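Local coordinates for CELL WALL surface anchor family protein (Streptococcus pneumoniae, PDB 2WW8) that serves as the adhesin of the pneumococcal pilus and probably mediates recognition of host cells, at residues V66-N71 / G75-Q80; V50-T55 / Y99-A104. All coordinates share one frame; numbering follows the deposited sequence.

Interaction 1: residues V66-N71 / G75-Q80; sequences VFELKN and GTTVSQ
Glu-68 lays its CG methylene against CB of Ser-79, the two carbons 3.7 Å apart. CG stands anti to its own carbonyl carbon (chi1 -63°) and the chain runs on extended, which brings OE2 also within van der Waals range of that CB. Further along the same face, CB of Lys-70 rests 3.3 Å from O of Thr-76 and faces CB of Thr-77, while its amino end heads away from the neighbouring strand. The other face carries Leu-69 and Val-78, which meet through Leu-69 CB and Val-78 CG2 (4.1 Å). Both also touch Phe-91 of strand 88-94, as do Phe-67 and Gln-80; Phe-67 and Leu-69 are buried in the interior, whereas Val-78 and Gln-80, on the border strand, remain more open to solvent. Two reciprocal pairs of backbone bonds hold the strands: Phe-67 N to Gln-80 O (2.7 Å) with its return bond, and Leu-69 N to Val-78 O (2.9 Å) with its return. Between them Glu-68 and Ser-79 form a non-hydrogen-bonded pair, Ser-79 CA coming 3.1 Å from Phe-67 O. Near the turn the bonding becomes less straight: Asn-71 N gives to Thr-76 O, and Gly-75 N returns to Asn-71 O at 2.7 Å with 142° at the hydrogen. Gly-75 has a positive phi, 84°, as the chain comes back, and Asp-74 holds the Thr-76 hydroxyl. The result is a short antiparallel beta hairpin whose second strand forms one border of the five-stranded sheet in a prealbumin-like, CnaB-type beta sandwich.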
ATOM      1  N   VAL A  66     -51.156 -23.277   8.713  1.00 18.19           N
ATOM      2  CA  VAL A  66     -51.330 -22.901   7.308  1.00 17.75           C
ATOM      3  C   VAL A  66     -51.653 -21.409   7.160  1.00 17.35           C
ATOM      4  O   VAL A  66     -52.668 -20.935   7.684  1.00 17.33           O
ATOM      5  CB  VAL A  66     -52.317 -23.857   6.543  1.00 18.05           C
ATOM      6  CG1 VAL A  66     -52.979 -23.193   5.326  1.00 18.56           C
ATOM      7  CG2 VAL A  66     -51.608 -25.153   6.109  1.00 17.19           C
ATOM      8  N   PHE A  67     -50.780 -20.688   6.450  1.00 15.83           N
ATOM      9  CA  PHE A  67     -50.898 -19.238   6.314  1.00 15.26           C
ATOM     10  C   PHE A  67     -51.153 -18.737   4.912  1.00 15.16           C
ATOM     11  O   PHE A  67     -50.761 -19.370   3.940  1.00 13.84           O
ATOM     12  CB  PHE A  67     -49.660 -18.517   6.887  1.00 14.90           C
ATOM     13  CG  PHE A  67     -49.509 -18.682   8.374  1.00 13.52           C
ATOM     14  CD1 PHE A  67     -50.117 -17.789   9.249  1.00 12.44           C
ATOM     15  CD2 PHE A  67     -48.789 -19.756   8.891  1.00 13.61           C
ATOM     16  CE1 PHE A  67     -49.987 -17.956  10.619  1.00 10.40           C
ATOM     17  CE2 PHE A  67     -48.648 -19.940  10.265  1.00 12.16           C
ATOM     18  CZ  PHE A  67     -49.257 -19.036  11.126  1.00 11.59           C
ATOM     19  N   GLU A  68     -51.783 -17.569   4.839  1.00 16.81           N
ATOM     20  CA  GLU A  68     -52.062 -16.912   3.568  1.00 18.93           C
ATOM     21  C   GLU A  68     -51.607 -15.466   3.476  1.00 18.88           C
ATOM     22  O   GLU A  68     -51.914 -14.643   4.339  1.00 19.06           O
ATOM     23  CB  GLU A  68     -53.541 -17.040   3.193  1.00 19.19           C
ATOM     24  CG  GLU A  68     -53.859 -18.520   3.000  1.00 25.66           C
ATOM     25  CD  GLU A  68     -55.140 -18.813   2.238  1.00 32.44           C
ATOM     26  OE1 GLU A  68     -55.958 -17.885   2.022  1.00 34.30           O
ATOM     27  OE2 GLU A  68     -55.297 -20.000   1.864  1.00 34.41           O
ATOM     28  N   LEU A  69     -50.878 -15.182   2.403  1.00 19.09           N
ATOM     29  CA  LEU A  69     -50.422 -13.826   2.128  1.00 20.21           C
ATOM     30  C   LEU A  69     -51.068 -13.301   0.848  1.00 20.78           C
ATOM     31  O   LEU A  69     -50.872 -13.850  -0.249  1.00 20.07           O
ATOM     32  CB  LEU A  69     -48.891 -13.771   2.036  1.00 19.60           C
ATOM     33  CG  LEU A  69     -48.262 -12.379   1.930  1.00 19.01           C
ATOM     34  CD1 LEU A  69     -48.451 -11.554   3.209  1.00 16.71           C
ATOM     35  CD2 LEU A  69     -46.788 -12.510   1.513  1.00 16.69           C
ATOM     36  N   LYS A  70     -51.853 -12.240   1.000  1.00 21.68           N
ATOM     37  CA  LYS A  70     -52.560 -11.730  -0.164  1.00 23.44           C
ATOM     38  C   LYS A  70     -52.286 -10.247  -0.376  1.00 23.71           C
ATOM     39  O   LYS A  70     -52.365  -9.420   0.546  1.00 23.05           O
ATOM     40  CB  LYS A  70     -54.056 -12.126  -0.222  1.00 23.28           C
ATOM     41  CG  LYS A  70     -55.043 -11.255   0.553  1.00 24.73           C
ATOM     42  CD  LYS A  70     -56.390 -11.131  -0.167  1.00 26.95           C
ATOM     43  CE  LYS A  70     -57.427 -10.451   0.728  1.00 28.54           C
ATOM     44  NZ  LYS A  70     -58.340 -11.452   1.367  1.00 31.52           N
ATOM     45  N   ASN A  71     -51.945  -9.966  -1.628  1.00 24.36           N
ATOM     46  CA  ASN A  71     -51.677  -8.622  -2.070  1.00 25.36           C
ATOM     47  C   ASN A  71     -52.919  -7.731  -2.089  1.00 26.04           C
ATOM     48  O   ASN A  71     -53.850  -7.966  -2.854  1.00 26.45           O
ATOM     49  CB  ASN A  71     -50.988  -8.680  -3.429  1.00 25.37           C
ATOM     50  CG  ASN A  71     -50.194  -7.438  -3.702  1.00 26.05           C
ATOM     51  OD1 ASN A  71     -50.752  -6.341  -3.820  1.00 26.22           O
ATOM     52  ND2 ASN A  71     -48.876  -7.593  -3.761  1.00 28.20           N
ATOM     53  N   GLY A  75     -55.046  -8.505  -5.239  1.00 33.54           N
ATOM     54  CA  GLY A  75     -55.843  -9.627  -4.737  1.00 33.36           C
ATOM     55  C   GLY A  75     -55.167 -10.990  -4.777  1.00 33.05           C
ATOM     56  O   GLY A  75     -55.569 -11.886  -4.034  1.00 33.72           O
ATOM     57  N   THR A  76     -54.169 -11.152  -5.647  1.00 32.43           N
ATOM     58  CA  THR A  76     -53.273 -12.315  -5.703  1.00 32.06           C
ATOM     59  C   THR A  76     -53.002 -12.938  -4.336  1.00 31.61           C
ATOM     60  O   THR A  76     -52.899 -12.239  -3.323  1.00 31.72           O
ATOM     61  CB  THR A  76     -51.911 -11.927  -6.342  1.00 32.30           C
ATOM     62  OG1 THR A  76     -52.156 -11.403  -7.651  1.00 32.89           O
ATOM     63  CG2 THR A  76     -50.922 -13.108  -6.440  1.00 32.14           C
ATOM     64  N   THR A  77     -52.872 -14.259  -4.316  1.00 30.68           N
ATOM     65  CA  THR A  77     -52.636 -14.972  -3.070  1.00 29.74           C
ATOM     66  C   THR A  77     -51.500 -15.980  -3.229  1.00 29.21           C
ATOM     67  O   THR A  77     -51.275 -16.500  -4.322  1.00 29.35           O
ATOM     68  CB  THR A  77     -53.940 -15.630  -2.542  1.00 29.87           C
ATOM     69  OG1 THR A  77     -53.695 -16.245  -1.268  1.00 28.43           O
ATOM     70  CG2 THR A  77     -54.534 -16.657  -3.550  1.00 29.88           C
ATOM     71  N   VAL A  78     -50.757 -16.204  -2.148  1.00 28.30           N
ATOM     72  CA  VAL A  78     -49.835 -17.334  -2.019  1.00 27.64           C
ATOM     73  C   VAL A  78     -50.037 -17.868  -0.600  1.00 27.35           C
ATOM     74  O   VAL A  78     -50.227 -17.094   0.342  1.00 27.76           O
ATOM     75  CB  VAL A  78     -48.320 -16.993  -2.270  1.00 28.06           C
ATOM     76  CG1 VAL A  78     -48.059 -16.383  -3.666  1.00 27.76           C
ATOM     77  CG2 VAL A  78     -47.724 -16.106  -1.166  1.00 26.76           C
ATOM     78  N   SER A  79     -50.000 -19.184  -0.434  1.00 26.59           N
ATOM     79  CA  SER A  79     -50.195 -19.754   0.888  1.00 26.05           C
ATOM     80  C   SER A  79     -49.012 -20.649   1.256  1.00 26.14           C
ATOM     81  O   SER A  79     -48.410 -21.285   0.393  1.00 25.83           O
ATOM     82  CB  SER A  79     -51.526 -20.514   0.941  1.00 26.13           C
ATOM     83  OG  SER A  79     -51.342 -21.873   0.601  1.00 24.08           O
ATOM     84  N   GLN A  80     -48.692 -20.707   2.544  1.00 26.47           N
ATOM     85  CA  GLN A  80     -47.522 -21.438   3.023  1.00 27.02           C
ATOM     86  C   GLN A  80     -47.824 -22.210   4.307  1.00 27.16           C
ATOM     87  O   GLN A  80     -48.654 -21.799   5.113  1.00 26.61           O
ATOM     88  CB  GLN A  80     -46.352 -20.460   3.235  1.00 26.82           C
ATOM     89  CG  GLN A  80     -44.953 -21.088   3.259  1.00 27.05           C
ATOM     90  CD  GLN A  80     -44.453 -21.525   1.885  1.00 27.14           C
ATOM     91  OE1 GLN A  80     -44.685 -20.853   0.875  1.00 24.77           O
ATOM     92  NE2 GLN A  80     -43.761 -22.662   1.848  1.00 26.36           N
TER

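Interaction 2: residues V50-T55 / Y99-A104; sequences VVIKET and YTLTEA
Ile-52 reaches across the sandwich to Leu-101, and the two side chains meet tip to tip. Its CD1 lies 3.9 Å from Leu-101 CD1 and 4.1 Å from Leu-101 CD2, settling beside the fork of the leucine; CG1 adds a contact to the same Leu-101 CD1. Trp-117 lies against Leu-101, so this is part of a larger apolar core. Two residues on, the side chain of Glu-54 again points inward: chi1 of -55° sets CG beside the backbone N, and a bend at chi2 turns the carboxylate toward Glu-103. The two carboxylates meet obliquely, their planes turned 53° apart, with Glu-54 OE2 only 3.0 Å from Glu-103 OE2. Glu-54 OE1 is 3.5 Å from the same oxygen. Glu-103 comes in extended and is held by its other oxygen, OE1, which accepts from the backbone N of Ser-113. A long, weak ion pair links Glu-103 OE2 to Lys-731, which Glu-54 also touches. The contact thus joins two sheets through side chains alone: dispersion between branched aliphatics at one end, and at the other two acidic groups that would repel if both were charged, so one carboxyl is probably protonated, with a proton perhaps shared between the two OE2 atoms.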
ATOM      1  N   VAL A  50     -40.927 -12.801   5.212  1.00 15.51           N
ATOM      2  CA  VAL A  50     -41.482 -12.884   6.568  1.00 14.78           C
ATOM      3  C   VAL A  50     -41.629 -14.341   7.007  1.00 14.16           C
ATOM      4  O   VAL A  50     -41.925 -15.207   6.186  1.00 14.39           O
ATOM      5  CB  VAL A  50     -42.794 -12.078   6.714  1.00 14.84           C
ATOM      6  CG1 VAL A  50     -43.937 -12.704   5.907  1.00 14.17           C
ATOM      7  CG2 VAL A  50     -43.152 -11.907   8.186  1.00 13.82           C
ATOM      8  N   VAL A  51     -41.384 -14.619   8.280  1.00 13.05           N
ATOM      9  CA  VAL A  51     -41.410 -15.988   8.789  1.00 13.44           C
ATOM     10  C   VAL A  51     -42.352 -16.024  10.016  1.00 14.12           C
ATOM     11  O   VAL A  51     -42.345 -15.084  10.822  1.00 13.52           O
ATOM     12  CB  VAL A  51     -39.956 -16.477   9.108  1.00 13.78           C
ATOM     13  CG1 VAL A  51     -39.921 -17.792   9.902  1.00 12.20           C
ATOM     14  CG2 VAL A  51     -39.083 -16.558   7.837  1.00 12.66           C
ATOM     15  N   ILE A  52     -43.178 -17.069  10.143  1.00 14.58           N
ATOM     16  CA  ILE A  52     -44.063 -17.240  11.310  1.00 14.62           C
ATOM     17  C   ILE A  52     -43.822 -18.557  12.038  1.00 14.66           C
ATOM     18  O   ILE A  52     -43.837 -19.626  11.431  1.00 13.85           O
ATOM     19  CB  ILE A  52     -45.572 -17.154  11.009  1.00 14.56           C
ATOM     20  CG1 ILE A  52     -45.939 -15.930  10.163  1.00 14.68           C
ATOM     21  CG2 ILE A  52     -46.332 -17.033  12.319  1.00 14.04           C
ATOM     22  CD1 ILE A  52     -46.068 -16.211   8.666  1.00 14.61           C
ATOM     23  N   LYS A  53     -43.575 -18.440  13.337  1.00 15.48           N
ATOM     24  CA  LYS A  53     -43.448 -19.571  14.248  1.00 16.89           C
ATOM     25  C   LYS A  53     -44.704 -19.624  15.117  1.00 17.50           C
ATOM     26  O   LYS A  53     -45.239 -18.560  15.475  1.00 16.87           O
ATOM     27  CB  LYS A  53     -42.248 -19.424  15.190  1.00 17.00           C
ATOM     28  CG  LYS A  53     -40.898 -19.694  14.561  1.00 19.72           C
ATOM     29  CD  LYS A  53     -39.811 -19.731  15.619  1.00 22.57           C
ATOM     30  CE  LYS A  53     -38.546 -20.283  14.998  1.00 27.02           C
ATOM     31  NZ  LYS A  53     -37.667 -20.823  16.072  1.00 30.99           N
ATOM     32  N   GLU A  54     -45.136 -20.852  15.438  1.00 17.40           N
ATOM     33  CA  GLU A  54     -46.214 -21.106  16.412  1.00 18.18           C
ATOM     34  C   GLU A  54     -45.761 -21.973  17.590  1.00 18.64           C
ATOM     35  O   GLU A  54     -45.188 -23.054  17.397  1.00 18.34           O
ATOM     36  CB  GLU A  54     -47.438 -21.705  15.726  1.00 17.37           C
ATOM     37  CG  GLU A  54     -47.965 -20.865  14.563  1.00 17.88           C
ATOM     38  CD  GLU A  54     -49.474 -20.961  14.401  1.00 21.33           C
ATOM     39  OE1 GLU A  54     -50.047 -21.957  14.910  1.00 20.33           O
ATOM     40  OE2 GLU A  54     -50.070 -20.055  13.769  1.00 19.31           O
ATOM     41  N   THR A  55     -45.992 -21.474  18.804  1.00 19.79           N
ATOM     42  CA  THR A  55     -45.765 -22.282  20.011  1.00 22.17           C
ATOM     43  C   THR A  55     -47.060 -22.637  20.781  1.00 23.39           C
ATOM     44  O   THR A  55     -48.113 -22.018  20.588  1.00 23.18           O
ATOM     45  CB  THR A  55     -44.742 -21.636  20.980  1.00 21.54           C
ATOM     46  OG1 THR A  55     -45.277 -20.402  21.491  1.00 20.26           O
ATOM     47  CG2 THR A  55     -43.377 -21.447  20.296  1.00 22.83           C
ATOM     48  N   TYR A  99     -49.676  -6.114   2.288  1.00 21.82           N
ATOM     49  CA  TYR A  99     -50.242  -7.459   2.357  1.00 20.99           C
ATOM     50  C   TYR A  99     -51.078  -7.672   3.621  1.00 20.67           C
ATOM     51  O   TYR A  99     -50.798  -7.063   4.660  1.00 19.62           O
ATOM     52  CB  TYR A  99     -49.139  -8.523   2.279  1.00 21.08           C
ATOM     53  CG  TYR A  99     -48.330  -8.493   0.998  1.00 23.82           C
ATOM     54  CD1 TYR A  99     -47.476  -7.415   0.695  1.00 23.96           C
ATOM     55  CD2 TYR A  99     -48.412  -9.546   0.085  1.00 24.90           C
ATOM     56  CE1 TYR A  99     -46.747  -7.379  -0.483  1.00 23.63           C
ATOM     57  CE2 TYR A  99     -47.678  -9.520  -1.104  1.00 26.21           C
ATOM     58  CZ  TYR A  99     -46.853  -8.432  -1.379  1.00 25.09           C
ATOM     59  OH  TYR A  99     -46.147  -8.425  -2.561  1.00 24.35           O
ATOM     60  N   THR A 100     -52.112  -8.512   3.509  1.00 20.44           N
ATOM     61  CA  THR A 100     -52.735  -9.107   4.689  1.00 20.23           C
ATOM     62  C   THR A 100     -52.307 -10.569   4.790  1.00 20.03           C
ATOM     63  O   THR A 100     -52.357 -11.319   3.807  1.00 19.51           O
ATOM     64  CB  THR A 100     -54.276  -8.929   4.769  1.00 20.62           C
ATOM     65  OG1 THR A 100     -54.604  -7.552   4.561  1.00 19.66           O
ATOM     66  CG2 THR A 100     -54.821  -9.344   6.149  1.00 20.29           C
ATOM     67  N   LEU A 101     -51.840 -10.903   5.992  1.00 19.98           N
ATOM     68  CA  LEU A 101     -51.455 -12.243   6.438  1.00 20.11           C
ATOM     69  C   LEU A 101     -52.527 -12.788   7.384  1.00 19.85           C
ATOM     70  O   LEU A 101     -52.896 -12.145   8.381  1.00 19.54           O
ATOM     71  CB  LEU A 101     -50.124 -12.195   7.198  1.00 19.81           C
ATOM     72  CG  LEU A 101     -49.112 -13.338   7.400  1.00 21.00           C
ATOM     73  CD1 LEU A 101     -48.851 -13.516   8.897  1.00 20.33           C
ATOM     74  CD2 LEU A 101     -49.402 -14.695   6.757  1.00 17.97           C
ATOM     75  N   THR A 102     -53.012 -13.983   7.051  1.00 19.71           N
ATOM     76  CA  THR A 102     -54.056 -14.686   7.815  1.00 19.36           C
ATOM     77  C   THR A 102     -53.660 -16.144   8.046  1.00 19.60           C
ATOM     78  O   THR A 102     -53.056 -16.809   7.191  1.00 18.90           O
ATOM     79  CB  THR A 102     -55.433 -14.696   7.104  1.00 19.21           C
ATOM     80  OG1 THR A 102     -55.236 -15.002   5.718  1.00 18.65           O
ATOM     81  CG2 THR A 102     -56.177 -13.365   7.244  1.00 17.96           C
ATOM     82  N   GLU A 103     -54.004 -16.622   9.237  1.00 19.89           N
ATOM     83  CA  GLU A 103     -53.976 -18.048   9.517  1.00 20.93           C
ATOM     84  C   GLU A 103     -55.204 -18.729   8.860  1.00 20.78           C
ATOM     85  O   GLU A 103     -56.354 -18.455   9.205  1.00 20.07           O
ATOM     86  CB  GLU A 103     -53.897 -18.266  11.031  1.00 20.44           C
ATOM     87  CG  GLU A 103     -53.386 -19.629  11.459  1.00 23.23           C
ATOM     88  CD  GLU A 103     -53.764 -19.939  12.898  1.00 29.79           C
ATOM     89  OE1 GLU A 103     -54.821 -19.418  13.367  1.00 34.06           O
ATOM     90  OE2 GLU A 103     -53.020 -20.703  13.567  1.00 31.25           O
ATOM     91  N   ALA A 104     -54.962 -19.592   7.879  1.00 21.21           N
ATOM     92  CA  ALA A 104     -56.051 -20.290   7.212  1.00 22.02           C
ATOM     93  C   ALA A 104     -56.500 -21.478   8.080  1.00 22.44           C
ATOM     94  O   ALA A 104     -57.679 -21.596   8.417  1.00 21.96           O
ATOM     95  CB  ALA A 104     -55.636 -20.720   5.800  1.00 21.87           C
TER

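Interactions 1 and 2 have centres about 10 Å apart in the same prealbumin-like domain, and these lie about 54 and 52 Å, respectively, from the centre of the elongated chain. Strand 48-55 comes first, the hairpin of interaction 1 follows, then strand 88-94 returns to the first sheet, and strand 97-105 closes the excursion, so interaction 1 is nested inside the loop of interaction 2. Strands 66-71 and 97-105 are antiparallel neighbours, probably hydrogen-bonded through Val-66 O to Ala-104 N and Glu-68 N to Thr-102 O. One contact therefore carries the five-stranded sheet out to its border strand, whereas the other joins that sheet to the facing one. Phe-67 bridges them, packing against Ile-52 and Glu-54.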